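Local coordinates for phosphoacetylglucosamine mutase (Aspergillus lentulus, PDB 5OAW), which interconverts N-acetylglucosamine 6-phosphate and N-acetylglucosamine 1-phosphate, using a phosphoserine and a magnesium ion in its active site, at residues A[308-313]-A[375-380]. Numbering follows the deposited sequence.
Sequences RIATLA and VGVYFE. With 16G (2-acetamido-2-deoxy-6-O-phosphono-alpha-D-glucopyranose), chain D.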
ATOM      1  N   ARG A 308      -4.870  -4.012 -12.788  1.00 40.59           N
ATOM      2  CA  ARG A 308      -5.521  -5.234 -13.218  1.00 40.30           C
ATOM      3  C   ARG A 308      -6.239  -5.959 -12.057  1.00 37.66           C
ATOM      4  O   ARG A 308      -7.307  -6.566 -12.238  1.00 36.49           O
ATOM      5  CB  ARG A 308      -4.465  -6.125 -13.871  1.00 44.79           C
ATOM      6  CG  ARG A 308      -4.948  -6.820 -15.111  1.00 47.93           C
ATOM      7  CD  ARG A 308      -4.709  -6.016 -16.371  1.00 49.79           C
ATOM      8  NE  ARG A 308      -5.774  -6.375 -17.296  1.00 54.79           N
ATOM      9  CZ  ARG A 308      -5.689  -6.404 -18.620  1.00 52.49           C
ATOM     10  NH1 ARG A 308      -4.569  -6.087 -19.262  1.00 58.02           N
ATOM     11  NH2 ARG A 308      -6.758  -6.762 -19.297  1.00 51.32           N
ATOM     12  N   ILE A 309      -5.645  -5.905 -10.866  1.00 35.46           N
ATOM     13  CA  ILE A 309      -6.308  -6.388  -9.649  1.00 35.54           C
ATOM     14  C   ILE A 309      -7.522  -5.506  -9.317  1.00 36.29           C
ATOM     15  O   ILE A 309      -8.591  -6.014  -8.940  1.00 38.02           O
ATOM     16  CB  ILE A 309      -5.331  -6.469  -8.444  1.00 33.51           C
ATOM     17  CG1 ILE A 309      -4.204  -7.477  -8.737  1.00 33.27           C
ATOM     18  CG2 ILE A 309      -6.078  -6.878  -7.180  1.00 30.33           C
ATOM     19  CD1 ILE A 309      -2.945  -7.277  -7.901  1.00 32.99           C
ATOM     20  N   ALA A 310      -7.347  -4.192  -9.466  1.00 35.96           N
ATOM     21  CA  ALA A 310      -8.428  -3.218  -9.284  1.00 38.20           C
ATOM     22  C   ALA A 310      -9.648  -3.543 -10.133  1.00 37.04           C
ATOM     23  O   ALA A 310     -10.749  -3.567  -9.614  1.00 37.62           O
ATOM     24  CB  ALA A 310      -7.937  -1.802  -9.571  1.00 38.82           C
ATOM     25  N   THR A 311      -9.443  -3.831 -11.416  1.00 37.58           N
ATOM     26  CA  THR A 311     -10.562  -4.113 -12.326  1.00 42.47           C
ATOM     27  C   THR A 311     -11.177  -5.472 -12.047  1.00 41.70           C
ATOM     28  O   THR A 311     -12.394  -5.618 -12.127  1.00 41.30           O
ATOM     29  CB  THR A 311     -10.204  -3.971 -13.826  1.00 41.58           C
ATOM     30  OG1 THR A 311      -9.052  -4.765 -14.131  1.00 43.56           O
ATOM     31  CG2 THR A 311      -9.916  -2.512 -14.169  1.00 41.04           C
ATOM     32  N   LEU A 312     -10.336  -6.440 -11.680  1.00 44.36           N
ATOM     33  CA  LEU A 312     -10.805  -7.767 -11.272  1.00 42.04           C
ATOM     34  C   LEU A 312     -11.712  -7.663 -10.055  1.00 42.49           C
ATOM     35  O   LEU A 312     -12.836  -8.166 -10.092  1.00 43.05           O
ATOM     36  CB  LEU A 312      -9.634  -8.704 -10.980  1.00 42.43           C
ATOM     37  CG  LEU A 312      -9.989 -10.156 -10.627  1.00 42.69           C
ATOM     38  CD1 LEU A 312     -10.515 -10.929 -11.839  1.00 40.44           C
ATOM     39  CD2 LEU A 312      -8.789 -10.870 -10.026  1.00 41.31           C
ATOM     40  N   ALA A 313     -11.218  -6.997  -9.005  1.00 40.17           N
ATOM     41  CA  ALA A 313     -11.965  -6.764  -7.761  1.00 42.93           C
ATOM     42  C   ALA A 313     -13.294  -6.055  -7.981  1.00 45.09           C
ATOM     43  O   ALA A 313     -14.321  -6.486  -7.451  1.00 46.25           O
ATOM     44  CB  ALA A 313     -11.116  -5.980  -6.759  1.00 41.37           C
ATOM     45  N   VAL A 375     -18.500   1.407  -1.235  1.00 47.41           N
ATOM     46  CA  VAL A 375     -17.509   0.410  -1.563  1.00 43.82           C
ATOM     47  C   VAL A 375     -16.535   1.056  -2.546  1.00 43.50           C
ATOM     48  O   VAL A 375     -16.862   1.255  -3.715  1.00 45.69           O
ATOM     49  CB  VAL A 375     -18.144  -0.863  -2.154  1.00 43.07           C
ATOM     50  CG1 VAL A 375     -17.082  -1.912  -2.361  1.00 38.64           C
ATOM     51  CG2 VAL A 375     -19.244  -1.417  -1.244  1.00 42.67           C
ATOM     52  N   GLY A 376     -15.353   1.404  -2.046  1.00 42.05           N
ATOM     53  CA  GLY A 376     -14.296   2.010  -2.860  1.00 43.51           C
ATOM     54  C   GLY A 376     -13.091   1.117  -3.113  1.00 40.69           C
ATOM     55  O   GLY A 376     -12.311   0.833  -2.200  1.00 39.30           O
ATOM     56  N   VAL A 377     -12.947   0.685  -4.363  1.00 40.36           N
ATOM     57  CA  VAL A 377     -11.792  -0.077  -4.819  1.00 39.91           C
ATOM     58  C   VAL A 377     -10.697   0.937  -5.206  1.00 42.26           C
ATOM     59  O   VAL A 377     -10.942   1.803  -6.034  1.00 44.49           O
ATOM     60  CB  VAL A 377     -12.169  -0.979  -6.024  1.00 39.93           C
ATOM     61  CG1 VAL A 377     -10.973  -1.800  -6.499  1.00 37.78           C
ATOM     62  CG2 VAL A 377     -13.357  -1.884  -5.687  1.00 37.04           C
ATOM     63  N   TYR A 378      -9.520   0.857  -4.578  1.00 40.75           N
ATOM     64  CA  TYR A 378      -8.362   1.662  -4.996  1.00 40.97           C
ATOM     65  C   TYR A 378      -7.101   0.821  -4.999  1.00 41.33           C
ATOM     66  O   TYR A 378      -6.810   0.136  -4.027  1.00 44.90           O
ATOM     67  CB  TYR A 378      -8.191   2.916  -4.131  1.00 42.50           C
ATOM     68  CG  TYR A 378      -7.588   2.717  -2.748  1.00 40.16           C
ATOM     69  CD1 TYR A 378      -6.212   2.805  -2.551  1.00 41.27           C
ATOM     70  CD2 TYR A 378      -8.393   2.453  -1.642  1.00 39.56           C
ATOM     71  CE1 TYR A 378      -5.652   2.634  -1.292  1.00 40.37           C
ATOM     72  CE2 TYR A 378      -7.844   2.286  -0.380  1.00 39.02           C
ATOM     73  CZ  TYR A 378      -6.467   2.377  -0.214  1.00 40.45           C
ATOM     74  OH  TYR A 378      -5.881   2.216   1.024  1.00 41.15           O
ATOM     75  N   PHE A 379      -6.396   0.845  -6.120  1.00 41.09           N
ATOM     76  CA  PHE A 379      -5.110   0.178  -6.299  1.00 40.84           C
ATOM     77  C   PHE A 379      -4.237   1.081  -7.153  1.00 43.40           C
ATOM     78  O   PHE A 379      -4.738   1.729  -8.071  1.00 44.58           O
ATOM     79  CB  PHE A 379      -5.262  -1.160  -7.038  1.00 39.22           C
ATOM     80  CG  PHE A 379      -5.577  -2.320  -6.150  1.00 40.23           C
ATOM     81  CD1 PHE A 379      -6.897  -2.591  -5.763  1.00 41.40           C
ATOM     82  CD2 PHE A 379      -4.562  -3.158  -5.700  1.00 40.50           C
ATOM     83  CE1 PHE A 379      -7.193  -3.666  -4.928  1.00 42.64           C
ATOM     84  CE2 PHE A 379      -4.846  -4.241  -4.866  1.00 40.30           C
ATOM     85  CZ  PHE A 379      -6.162  -4.492  -4.478  1.00 42.76           C
ATOM     86  N   GLU A 380      -2.942   1.130  -6.842  1.00 42.28           N
ATOM     87  CA  GLU A 380      -1.960   1.677  -7.761  1.00 42.22           C
ATOM     88  C   GLU A 380      -1.366   0.527  -8.571  1.00 43.29           C
ATOM     89  O   GLU A 380      -1.480  -0.652  -8.161  1.00 42.35           O
ATOM     90  CB  GLU A 380      -0.898   2.485  -7.012  1.00 42.41           C
ATOM     91  CG  GLU A 380      -1.410   3.857  -6.616  1.00 44.37           C
ATOM     92  CD  GLU A 380      -0.443   4.650  -5.764  1.00 48.57           C
ATOM     93  OE1 GLU A 380      -0.209   4.242  -4.595  1.00 52.32           O
ATOM     94  OE2 GLU A 380       0.062   5.696  -6.254  1.00 46.68           O
TER
HETATM   95  C1  16G D 602       5.039   6.971  -2.813  1.00 46.60           C
HETATM   96  C2  16G D 602       3.548   6.670  -2.518  1.00 45.05           C
HETATM   97  C3  16G D 602       2.857   5.947  -3.674  1.00 43.67           C
HETATM   98  C4  16G D 602       3.146   6.632  -5.018  1.00 44.39           C
HETATM   99  C5  16G D 602       4.642   6.857  -5.245  1.00 47.16           C
HETATM  100  C6  16G D 602       4.791   7.747  -6.443  1.00 48.48           C
HETATM  101  C7  16G D 602       2.703   6.253  -0.239  1.00 48.91           C
HETATM  102  C8  16G D 602       2.796   5.319   0.982  1.00 43.12           C
HETATM  103  N2  16G D 602       3.459   5.884  -1.276  1.00 46.77           N
HETATM  104  O1  16G D 602       5.826   5.780  -2.722  1.00 50.24           O
HETATM  105  O3  16G D 602       1.444   5.989  -3.481  1.00 42.31           O
HETATM  106  O4  16G D 602       2.633   5.823  -6.045  1.00 44.75           O
HETATM  107  O5  16G D 602       5.275   7.567  -4.130  1.00 48.68           O
HETATM  108  O6  16G D 602       6.147   8.065  -6.616  1.00 51.30           O
HETATM  109  O7  16G D 602       1.946   7.232  -0.255  1.00 50.39           O
HETATM  110  P   16G D 602       6.549   9.327  -7.460  1.00 48.72           P
HETATM  111  O1P 16G D 602       8.123   9.275  -7.501  1.00 43.74           O
HETATM  112  O2P 16G D 602       6.024   8.996  -8.972  1.00 43.48           O
HETATM  113  O3P 16G D 602       6.056  10.635  -6.920  1.00 46.97           O
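In the third α/β domain of this phosphohexomutase, helix 306-323 packs on the inner strand 375-379 of a four-stranded mixed sheet, where Ile309, Ala310 and Ala313 meet Val377 and Phe379. Segment 308-313 of the helix runs nearly antiparallel to the strand, at 163°, with the axes 7.8 Å apart at closest. Such closeness suits alanine: the Ala310 CB methyl sits 3.7 Å from Phe379 CB, and Ala313 CB reaches Val377 CG1 at 4.2 Å. Val377 sends CG1 anti to its backbone N (chi1 -179°), which lays this methyl against the helix backbone, 3.6 Å from Ala310 O; its side chain also touches Ile387 on the neighbouring strand. Phe379 lays CB and the ring atom CD1 against Ala310, while the CG2 methyl of Ile309 makes a CH-pi contact over one face of the ring, 26° off the ring normal and shifted toward CZ. Ile309 also touches Val435 of helix 428-441 and Trp449 of helix 446-450.

Alternation along the strand turns Tyr378 to the other side of the sheet, against helix 363-370. Just past the strand end, Glu380 starts away from the helix, and its carboxylate reaches the sugar. An acidic residue suits this place because one carboxylate can accept from two sugar hydroxyls: with the chain extended beyond CG, Glu380 OE1 takes a hydrogen bond from 16G O3 at 2.7 Å and Glu380 OE2 one from 16G O4 at 2.6 Å.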